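Local coordinates for MazG-related protein (Thermotoga maritima, PDB 2YXH), which binds magnesium ions and probably hydrolyses nucleoside triphosphates to monophosphates and pyrophosphate, at residues Glu36-Ala41 with Glu52-Met57; Gln22-Leu27 with Leu62-Val67; Lys91-Trp96 with Lys107-Arg112. The protein carries 1 engineered substitution. All blocks are in the same frame, centred on the assembly; numbering follows the deposited sequence.

Contacts 1 and 2 join the same two helices, 24-43 and 47-72, with contact 1 nested along the chain inside the loop that contact 2 closes; their centres lie 18 Å apart. Both are buried, yet their chemistry differs: at 36-41 with 52-57 three carboxylates converge on a magnesium ion above a small apolar layer, whereas 22-27 with 62-67 meet through aliphatic side chains. Contact 3, its centre about 31 Å from that of contact 1, is partly buried and peripheral. There a 3-10 turn following helix 76-90 meets helix 102-113 through proline, tryptophan, isoleucine and arginine. All three contacts also touch the second subunit.

Contact 1: residues Glu36-Ala41 with Glu52-Met57; sequences EEVAEA and EEIGDM. Engineered in segment 52-57: Met57 (natural residue Leu). With MG (magnesium ion), chain D.
Metal coordination carries the polar half of this contact: Glu37 from one helix and Glu53 and Asp56 from the other each give one carboxylate oxygen to the same magnesium ion. The metal lies 2.0 Å from Glu37 OE2, 2.1 Å from Glu53 OE1 and 1.9 Å from Asp56 OD2. Glu37 reaches it with an extended chain (chi2 -176°), while Glu53 folds back at chi2, and their carboxylate planes stand 77° apart. Glu37 OE2 and Glu53 OE1 approach to 2.5 Å, a closeness that the shared cation would offset. Two waters and Glu34 complete six ligands. One of these waters also donates to Glu52 OE2 and Glu53 OE2, so Glu52 acts through the second shell.

Helices 24-43 and 47-72 run antiparallel here, their local axes 161° apart and 8.8 Å at closest approach. This acidic cluster on paired helices is the metal site characteristic of the MazG fold, in which magnesium is thought to assist nucleotide hydrolysis.

Apolar packing lies beneath the metal. Val38 CG2 rests 3.5 Å from Glu53 CB, and Val38 CG1 meets Ile54 CD1 at 4.1 Å. The engineered Met57, present as selenomethionine, adds its CB at 4.3 Å from Val38 CG2.

Salt bridges extend the site across the dimer: Lys86 of the second subunit pairs with Asp56 OD1 and Glu52 OE2.

Contact 2: residues Gln22-Leu27 with Leu62-Val67; sequences QSIETL and LLVAAV
Ile24 and Leu27, one turn apart at the start of helix 24-43, pack on Val64 and Val67, one turn apart on helix 47-72, in the helical core of the MazG fold. The backbones approach most closely at Leu27 and Val64, whose CA atoms are 5.7 Å apart.

The branched end of Val64 sits in the notch between Ile24 and Leu27, one methyl turned to each. CG1 meets Ile24 CG1 at 3.7 Å, the side chains crossing at about a right angle. CG2 instead fits beside the base of Leu27, 3.7 Å from Leu27 CB and 3.6 Å from Leu27 C, so the Leu27 wall of the notch is made of backbone as well as side chain.

Ser23 occupies the N-cap position of helix 24-43; its OG shares a hydrogen bond with Thr26 OG1 at 3.2 Å. Leu19 of helix 17-20 also touches Leu27 and Val67, while Val42 of the second subunit packs against Ile24.

Val67 supplies the next bump. Its CG2 faces the Leu27 side chain, although the modelled closeness there is doubtful. The other methyl, CG1, anti to the backbone N (chi1 170°), extends to the first turn of the opposing helix, where Val67 CG1 lies 3.8 Å from Ile24 N and 4.0 Å from Ile24 CB.

Contact 3: residues Lys91-Trp96 with Lys107-Arg112; sequences KPWLFW and KIWKER
A 3-10 turn at 92-94, just past Lys91 at the end of helix 76-90, presents Pro92 and Trp93 to Ile108, Trp109 and Arg112 on the C-terminal helix 102-113. Ile108 makes the central apolar contacts with three different atoms. Its CG2 lies 3.8 Å from Pro92 CD, its CB meets the edge of the Trp93 ring, 3.8 Å from Trp93 CZ3, and its CD1 comes up to the edge of the Trp96 ring, 3.4 Å from Trp96 CH2.

Trp93 takes the first torsion that sets CG between the backbone N and the carbonyl carbon (chi1 58°), which folds the indole over its own turn: Lys91 CA lies 3.5 Å above one ring face. The benzene edge is thereby directed at helix 102-113, with Trp93 CH2 3.9 Å from Trp109 CB.

One helical turn beyond Ile108, Arg112 bends at chi2 (-62°) and lays one guanidinium face over the proline ring, Pro92 CG being 3.5 Å from Arg112 NH2. Its NH1 also makes a weak hydrogen bond to His89 O at the end of helix 76-90. A serine in place of Arg112 would probably uncover that side of Pro92 and leave His89 O without this donor.

Cys16 of the second subunit packs on Trp93 as well. Taken together, these contacts belong to an all-helical fold whose last helix turns back to cover a 3-10 turn in the loop that follows helix 76-90.

Contact 1: residues Glu36-Ala41 with Glu52-Met57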
loop_
_atom_site.group_PDB
_atom_site.type_symbol
_atom_site.label_atom_id
_atom_site.label_comp_id
_atom_site.label_asym_id
_atom_site.label_seq_id
_atom_site.Cartn_x
_atom_site.Cartn_y
_atom_site.Cartn_z
ATOM N N GLU A 36 0.246 4.444 -11.752
ATOM C CA GLU A 36 0.259 4.505 -13.209
ATOM C C GLU A 36 1.157 3.443 -13.825
ATOM O O GLU A 36 0.832 2.868 -14.865
ATOM C CB GLU A 36 0.674 5.880 -13.707
ATOM C CG GLU A 36 -0.333 7.040 -13.293
ATOM C CD GLU A 36 -1.793 6.915 -13.883
ATOM O OE1 GLU A 36 -2.114 6.042 -14.738
ATOM O OE2 GLU A 36 -2.644 7.739 -13.497
ATOM N N GLU A 37 2.270 3.106 -13.167
ATOM C CA GLU A 37 3.090 2.045 -13.698
ATOM C C GLU A 37 2.335 0.752 -13.648
ATOM O O GLU A 37 2.487 -0.080 -14.518
ATOM C CB GLU A 37 4.445 1.998 -13.059
ATOM C CG GLU A 37 5.170 3.358 -13.144
ATOM C CD GLU A 37 6.582 3.278 -12.579
ATOM O OE1 GLU A 37 7.424 3.997 -13.104
ATOM O OE2 GLU A 37 6.889 2.485 -11.634
ATOM N N VAL A 38 1.443 0.598 -12.680
ATOM C CA VAL A 38 0.760 -0.686 -12.514
ATOM C C VAL A 38 -0.303 -0.784 -13.662
ATOM O O VAL A 38 -0.404 -1.795 -14.405
ATOM C CB VAL A 38 0.092 -0.801 -11.102
ATOM C CG1 VAL A 38 -0.906 -1.870 -11.100
ATOM C CG2 VAL A 38 1.167 -1.087 -10.032
ATOM N N ALA A 39 -1.074 0.276 -13.801
ATOM C CA ALA A 39 -2.048 0.392 -14.884
ATOM C C ALA A 39 -1.393 0.113 -16.228
ATOM O O ALA A 39 -1.862 -0.710 -16.974
ATOM C CB ALA A 39 -2.651 1.693 -14.844
ATOM N N GLU A 40 -0.256 0.704 -16.531
ATOM C CA GLU A 40 0.407 0.352 -17.792
ATOM C C GLU A 40 0.763 -1.146 -17.866
ATOM O O GLU A 40 0.569 -1.804 -18.867
ATOM C CB GLU A 40 1.635 1.271 -17.986
ATOM C CG GLU A 40 2.657 0.797 -18.987
ATOM C CD GLU A 40 2.215 0.947 -20.483
ATOM O OE1 GLU A 40 1.118 1.491 -20.713
ATOM O OE2 GLU A 40 2.962 0.481 -21.399
ATOM N N ALA A 41 1.265 -1.723 -16.800
ATOM C CA ALA A 41 1.694 -3.134 -16.924
ATOM C C ALA A 41 0.478 -4.051 -17.121
ATOM O O ALA A 41 0.523 -5.008 -17.889
ATOM C CB ALA A 41 2.511 -3.527 -15.778
ATOM N N GLU A 52 6.975 -6.365 -10.520
ATOM C CA GLU A 52 7.682 -5.222 -10.122
ATOM C C GLU A 52 6.834 -4.053 -9.613
ATOM O O GLU A 52 7.075 -3.579 -8.549
ATOM C CB GLU A 52 8.642 -4.778 -11.220
ATOM C CG GLU A 52 9.688 -3.626 -10.753
ATOM C CD GLU A 52 10.102 -2.592 -11.891
ATOM O OE1 GLU A 52 10.038 -2.950 -13.095
ATOM O OE2 GLU A 52 10.532 -1.453 -11.553
ATOM N N GLU A 53 5.934 -3.486 -10.419
ATOM C CA GLU A 53 5.205 -2.373 -9.969
ATOM C C GLU A 53 4.304 -2.671 -8.722
ATOM O O GLU A 53 4.061 -1.773 -7.901
ATOM C CB GLU A 53 4.368 -1.872 -11.148
ATOM C CG GLU A 53 5.276 -1.747 -12.424
ATOM C CD GLU A 53 6.418 -0.732 -12.203
ATOM O OE1 GLU A 53 6.384 0.037 -11.213
ATOM O OE2 GLU A 53 7.388 -0.700 -12.985
ATOM N N ILE A 54 3.706 -3.855 -8.661
ATOM C CA ILE A 54 2.954 -4.195 -7.414
ATOM C C ILE A 54 3.883 -3.965 -6.185
ATOM O O ILE A 54 3.535 -3.288 -5.203
ATOM C CB ILE A 54 2.370 -5.610 -7.462
ATOM C CG1 ILE A 54 1.227 -5.635 -8.537
ATOM C CG2 ILE A 54 1.735 -5.955 -6.080
ATOM C CD1 ILE A 54 0.047 -4.674 -8.243
ATOM N N GLY A 55 5.109 -4.490 -6.283
ATOM C CA GLY A 55 6.013 -4.259 -5.178
ATOM C C GLY A 55 6.324 -2.772 -4.962
ATOM O O GLY A 55 6.237 -2.265 -3.830
ATOM N N ASP A 56 6.694 -2.064 -6.039
ATOM C CA ASP A 56 6.907 -0.617 -5.942
ATOM C C ASP A 56 5.767 0.080 -5.249
ATOM O O ASP A 56 5.942 0.989 -4.485
ATOM C CB ASP A 56 7.014 -0.067 -7.340
ATOM C CG ASP A 56 8.350 -0.303 -7.951
ATOM O OD1 ASP A 56 9.258 -0.912 -7.350
ATOM O OD2 ASP A 56 8.580 0.210 -8.992
HETATM N N MSE A 57 4.560 -0.326 -5.598
HETATM C CA MSE A 57 3.349 0.326 -5.181
HETATM C C MSE A 57 3.142 0.157 -3.682
HETATM O O MSE A 57 2.793 1.091 -2.988
HETATM C CB MSE A 57 2.176 -0.323 -5.950
HETATM C CG MSE A 57 0.805 0.288 -5.484
HETATM SE SE MSE A 57 -0.800 -0.740 -6.013
HETATM C CE MSE A 57 -0.340 -2.492 -5.038
HETATM MG MG MG D . 7.748 1.276 -10.296
HETATM O O HOH W 1 9.204 0.658 -11.990
HETATM O O HOH W 2 9.213 2.893 -9.645
#

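Contact 2: residues Gln22-Leu27 with Leu62-Val67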
loop_
_atom_site.group_PDB
_atom_site.type_symbol
_atom_site.label_atom_id
_atom_site.label_comp_id
_atom_site.label_asym_id
_atom_site.label_seq_id
_atom_site.Cartn_x
_atom_site.Cartn_y
_atom_site.Cartn_z
ATOM N N GLN A 22 11.735 14.350 2.141
ATOM C CA GLN A 22 10.409 14.124 1.491
ATOM C C GLN A 22 9.191 14.459 2.394
ATOM O O GLN A 22 9.115 14.082 3.562
ATOM C CB GLN A 22 10.259 12.688 0.895
ATOM C CG GLN A 22 11.488 12.138 0.215
ATOM C CD GLN A 22 12.096 13.115 -0.753
ATOM O OE1 GLN A 22 11.430 13.531 -1.744
ATOM N NE2 GLN A 22 13.370 13.522 -0.489
ATOM N N SER A 23 8.224 15.166 1.851
ATOM C CA SER A 23 6.986 15.413 2.595
ATOM C C SER A 23 5.969 14.348 2.174
ATOM O O SER A 23 6.087 13.709 1.122
ATOM C CB SER A 23 6.421 16.793 2.256
ATOM O OG SER A 23 6.034 16.769 0.911
ATOM N N ILE A 24 4.966 14.156 3.006
ATOM C CA ILE A 24 3.866 13.228 2.699
ATOM C C ILE A 24 3.225 13.512 1.369
ATOM O O ILE A 24 2.949 12.617 0.586
ATOM C CB ILE A 24 2.860 13.121 3.906
ATOM C CG1 ILE A 24 2.079 11.811 3.866
ATOM C CG2 ILE A 24 1.990 14.328 4.059
ATOM C CD1 ILE A 24 1.406 11.515 5.198
ATOM N N GLU A 25 3.041 14.783 1.089
ATOM C CA GLU A 25 2.646 15.260 -0.234
ATOM C C GLU A 25 3.475 14.698 -1.354
ATOM O O GLU A 25 2.972 14.170 -2.329
ATOM C CB GLU A 25 2.729 16.783 -0.270
ATOM C CG GLU A 25 1.534 17.458 0.485
ATOM C CD GLU A 25 1.882 18.045 1.873
ATOM O OE1 GLU A 25 2.897 17.671 2.501
ATOM O OE2 GLU A 25 1.104 18.935 2.325
ATOM N N THR A 26 4.766 14.787 -1.204
ATOM C CA THR A 26 5.649 14.323 -2.246
ATOM C C THR A 26 5.514 12.795 -2.389
ATOM O O THR A 26 5.545 12.233 -3.494
ATOM C CB THR A 26 7.129 14.691 -1.901
ATOM O OG1 THR A 26 7.284 16.107 -1.904
ATOM C CG2 THR A 26 8.019 14.197 -2.970
ATOM N N LEU A 27 5.399 12.130 -1.243
ATOM C CA LEU A 27 5.281 10.715 -1.249
ATOM C C LEU A 27 3.947 10.252 -1.841
ATOM O O LEU A 27 3.876 9.230 -2.570
ATOM C CB LEU A 27 5.513 10.207 0.152
ATOM C CG LEU A 27 6.963 10.506 0.533
ATOM C CD1 LEU A 27 7.269 10.167 2.118
ATOM C CD2 LEU A 27 7.887 9.814 -0.502
ATOM N N LEU A 62 3.572 2.282 1.772
ATOM C CA LEU A 62 4.120 2.136 3.111
ATOM C C LEU A 62 5.027 3.287 3.462
ATOM O O LEU A 62 4.973 3.731 4.597
ATOM C CB LEU A 62 4.808 0.789 3.228
ATOM C CG LEU A 62 3.902 -0.418 3.446
ATOM C CD1 LEU A 62 4.904 -1.625 3.623
ATOM C CD2 LEU A 62 3.100 -0.242 4.765
ATOM N N LEU A 63 5.741 3.884 2.485
ATOM C CA LEU A 63 6.470 5.114 2.771
ATOM C C LEU A 63 5.521 6.294 3.064
ATOM O O LEU A 63 5.863 7.187 3.812
ATOM C CB LEU A 63 7.365 5.549 1.672
ATOM C CG LEU A 63 8.717 4.900 1.513
ATOM C CD1 LEU A 63 9.384 5.500 0.213
ATOM C CD2 LEU A 63 9.645 4.884 2.858
ATOM N N VAL A 64 4.323 6.290 2.533
ATOM C CA VAL A 64 3.384 7.364 2.952
ATOM C C VAL A 64 3.005 7.058 4.433
ATOM O O VAL A 64 3.111 7.922 5.323
ATOM C CB VAL A 64 2.179 7.513 2.002
ATOM C CG1 VAL A 64 1.126 8.456 2.548
ATOM C CG2 VAL A 64 2.599 7.954 0.595
ATOM N N ALA A 65 2.621 5.833 4.739
ATOM C CA ALA A 65 2.392 5.515 6.130
ATOM C C ALA A 65 3.533 6.022 7.008
ATOM O O ALA A 65 3.293 6.746 8.000
ATOM C CB ALA A 65 2.141 4.008 6.358
ATOM N N ALA A 66 4.756 5.653 6.700
ATOM C CA ALA A 66 5.940 6.103 7.510
ATOM C C ALA A 66 6.066 7.588 7.845
ATOM O O ALA A 66 6.442 7.974 8.985
ATOM C CB ALA A 66 7.275 5.585 6.904
ATOM N N VAL A 67 5.741 8.447 6.863
ATOM C CA VAL A 67 5.959 9.823 7.060
ATOM C C VAL A 67 4.730 10.431 7.751
ATOM O O VAL A 67 4.843 11.474 8.402
ATOM C CB VAL A 67 6.194 10.552 5.688
ATOM C CG1 VAL A 67 6.190 12.072 5.893
ATOM C CG2 VAL A 67 7.592 10.068 5.012
#

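Contact 3: residues Lys91-Trp96 with Lys107-Arg112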
loop_
_atom_site.group_PDB
_atom_site.type_symbol
_atom_site.label_atom_id
_atom_site.label_comp_id
_atom_site.label_asym_id
_atom_site.label_seq_id
_atom_site.Cartn_x
_atom_site.Cartn_y
_atom_site.Cartn_z
ATOM N N LYS A 91 -18.701 -5.355 6.103
ATOM C CA LYS A 91 -18.806 -6.498 5.225
ATOM C C LYS A 91 -18.828 -7.647 6.135
ATOM O O LYS A 91 -17.902 -8.397 6.164
ATOM C CB LYS A 91 -17.598 -6.558 4.278
ATOM C CG LYS A 91 -17.502 -5.343 3.308
ATOM C CD LYS A 91 -16.229 -5.454 2.439
ATOM C CE LYS A 91 -16.507 -5.511 0.916
ATOM N NZ LYS A 91 -15.456 -6.343 0.157
ATOM N N PRO A 92 -19.894 -7.785 6.959
ATOM C CA PRO A 92 -19.810 -8.895 7.981
ATOM C C PRO A 92 -19.796 -10.273 7.408
ATOM O O PRO A 92 -19.399 -11.250 8.087
ATOM C CB PRO A 92 -21.146 -8.762 8.776
ATOM C CG PRO A 92 -22.020 -7.933 7.866
ATOM C CD PRO A 92 -21.124 -6.985 7.085
ATOM N N TRP A 93 -20.342 -10.374 6.191
ATOM C CA TRP A 93 -20.336 -11.697 5.477
ATOM C C TRP A 93 -18.935 -12.344 5.304
ATOM O O TRP A 93 -18.855 -13.522 5.036
ATOM C CB TRP A 93 -21.003 -11.595 4.135
ATOM C CG TRP A 93 -20.372 -10.572 3.192
ATOM C CD1 TRP A 93 -19.339 -10.779 2.250
ATOM C CD2 TRP A 93 -20.766 -9.192 3.045
ATOM N NE1 TRP A 93 -19.077 -9.585 1.542
ATOM C CE2 TRP A 93 -19.915 -8.602 2.036
ATOM C CE3 TRP A 93 -21.727 -8.379 3.682
ATOM C CZ2 TRP A 93 -20.048 -7.273 1.663
ATOM C CZ3 TRP A 93 -21.840 -7.013 3.278
ATOM C CH2 TRP A 93 -21.013 -6.500 2.301
ATOM N N LEU A 94 -17.860 -11.561 5.502
ATOM C CA LEU A 94 -16.478 -12.054 5.412
ATOM C C LEU A 94 -16.221 -13.098 6.472
ATOM O O LEU A 94 -15.291 -13.919 6.393
ATOM C CB LEU A 94 -15.488 -10.881 5.558
ATOM C CG LEU A 94 -15.545 -9.813 4.459
ATOM C CD1 LEU A 94 -14.473 -8.754 4.683
ATOM C CD2 LEU A 94 -15.304 -10.535 3.151
ATOM N N PHE A 95 -17.053 -13.081 7.498
ATOM C CA PHE A 95 -16.843 -13.967 8.657
ATOM C C PHE A 95 -17.963 -14.969 8.776
ATOM O O PHE A 95 -18.162 -15.518 9.851
ATOM C CB PHE A 95 -16.754 -13.097 9.903
ATOM C CG PHE A 95 -15.655 -12.090 9.821
ATOM C CD1 PHE A 95 -14.330 -12.451 10.137
ATOM C CD2 PHE A 95 -15.908 -10.802 9.352
ATOM C CE1 PHE A 95 -13.276 -11.551 10.030
ATOM C CE2 PHE A 95 -14.854 -9.892 9.245
ATOM C CZ PHE A 95 -13.535 -10.277 9.586
ATOM N N TRP A 96 -18.708 -15.177 7.687
ATOM C CA TRP A 96 -19.858 -16.065 7.643
ATOM C C TRP A 96 -19.577 -17.206 6.658
ATOM O O TRP A 96 -19.184 -16.941 5.505
ATOM C CB TRP A 96 -21.085 -15.326 7.126
ATOM C CG TRP A 96 -21.690 -14.239 7.985
ATOM C CD1 TRP A 96 -21.409 -13.945 9.306
ATOM C CD2 TRP A 96 -22.717 -13.324 7.585
ATOM N NE1 TRP A 96 -22.176 -12.888 9.708
ATOM C CE2 TRP A 96 -22.980 -12.490 8.674
ATOM C CE3 TRP A 96 -23.389 -13.088 6.371
ATOM C CZ2 TRP A 96 -23.922 -11.464 8.620
ATOM C CZ3 TRP A 96 -24.336 -12.071 6.311
ATOM C CH2 TRP A 96 -24.572 -11.247 7.424
ATOM N N LYS A 107 -27.231 -4.856 0.290
ATOM C CA LYS A 107 -28.308 -4.388 1.157
ATOM C C LYS A 107 -27.699 -4.248 2.525
ATOM O O LYS A 107 -27.900 -3.226 3.191
ATOM C CB LYS A 107 -29.431 -5.416 1.179
ATOM C CG LYS A 107 -30.318 -5.368 -0.011
ATOM C CD LYS A 107 -31.658 -5.930 0.337
ATOM C CE LYS A 107 -32.226 -6.706 -0.860
ATOM N NZ LYS A 107 -33.487 -7.518 -0.500
ATOM N N ILE A 108 -26.879 -5.229 2.939
ATOM C CA ILE A 108 -26.202 -5.077 4.202
ATOM C C ILE A 108 -25.322 -3.832 4.207
ATOM O O ILE A 108 -25.385 -2.971 5.091
ATOM C CB ILE A 108 -25.365 -6.284 4.512
ATOM C CG1 ILE A 108 -26.282 -7.529 4.579
ATOM C CG2 ILE A 108 -24.527 -6.001 5.783
ATOM C CD1 ILE A 108 -25.682 -8.808 5.298
ATOM N N TRP A 109 -24.566 -3.686 3.139
ATOM C CA TRP A 109 -23.552 -2.710 3.145
ATOM C C TRP A 109 -24.176 -1.303 3.154
ATOM O O TRP A 109 -23.677 -0.379 3.831
ATOM C CB TRP A 109 -22.631 -2.944 1.955
ATOM C CG TRP A 109 -21.548 -1.991 1.890
ATOM C CD1 TRP A 109 -20.332 -2.079 2.493
ATOM C CD2 TRP A 109 -21.568 -0.735 1.194
ATOM N NE1 TRP A 109 -19.567 -0.986 2.184
ATOM C CE2 TRP A 109 -20.292 -0.143 1.381
ATOM C CE3 TRP A 109 -22.523 -0.090 0.360
ATOM C CZ2 TRP A 109 -19.935 1.095 0.787
ATOM C CZ3 TRP A 109 -22.177 1.167 -0.262
ATOM C CH2 TRP A 109 -20.890 1.744 -0.036
ATOM N N LYS A 110 -25.266 -1.157 2.426
ATOM C CA LYS A 110 -25.946 0.099 2.378
ATOM C C LYS A 110 -26.263 0.511 3.855
ATOM O O LYS A 110 -26.140 1.682 4.210
ATOM C CB LYS A 110 -27.192 -0.073 1.524
ATOM C CG LYS A 110 -28.109 1.123 1.567
ATOM C CD LYS A 110 -28.920 1.254 0.308
ATOM C CE LYS A 110 -29.446 2.697 0.216
ATOM N NZ LYS A 110 -30.532 3.110 1.202
ATOM N N GLU A 111 -26.572 -0.454 4.735
ATOM C CA GLU A 111 -27.060 -0.109 6.062
ATOM C C GLU A 111 -25.911 0.129 7.005
ATOM O O GLU A 111 -25.965 1.039 7.807
ATOM C CB GLU A 111 -27.936 -1.229 6.653
ATOM C CG GLU A 111 -29.254 -1.511 5.877
ATOM C CD GLU A 111 -30.066 -0.271 5.610
ATOM O OE1 GLU A 111 -30.256 0.557 6.534
ATOM O OE2 GLU A 111 -30.505 -0.127 4.450
ATOM N N ARG A 112 -24.919 -0.768 6.986
ATOM C CA ARG A 112 -23.670 -0.546 7.711
ATOM C C ARG A 112 -23.061 0.859 7.449
ATOM O O ARG A 112 -22.606 1.581 8.354
ATOM C CB ARG A 112 -22.672 -1.637 7.351
ATOM C CG ARG A 112 -23.225 -3.051 7.570
ATOM C CD ARG A 112 -23.584 -3.312 9.050
ATOM N NE ARG A 112 -24.109 -4.668 9.321
ATOM C CZ ARG A 112 -23.539 -5.555 10.142
ATOM N NH1 ARG A 112 -22.368 -5.311 10.658
ATOM N NH2 ARG A 112 -24.134 -6.683 10.405
#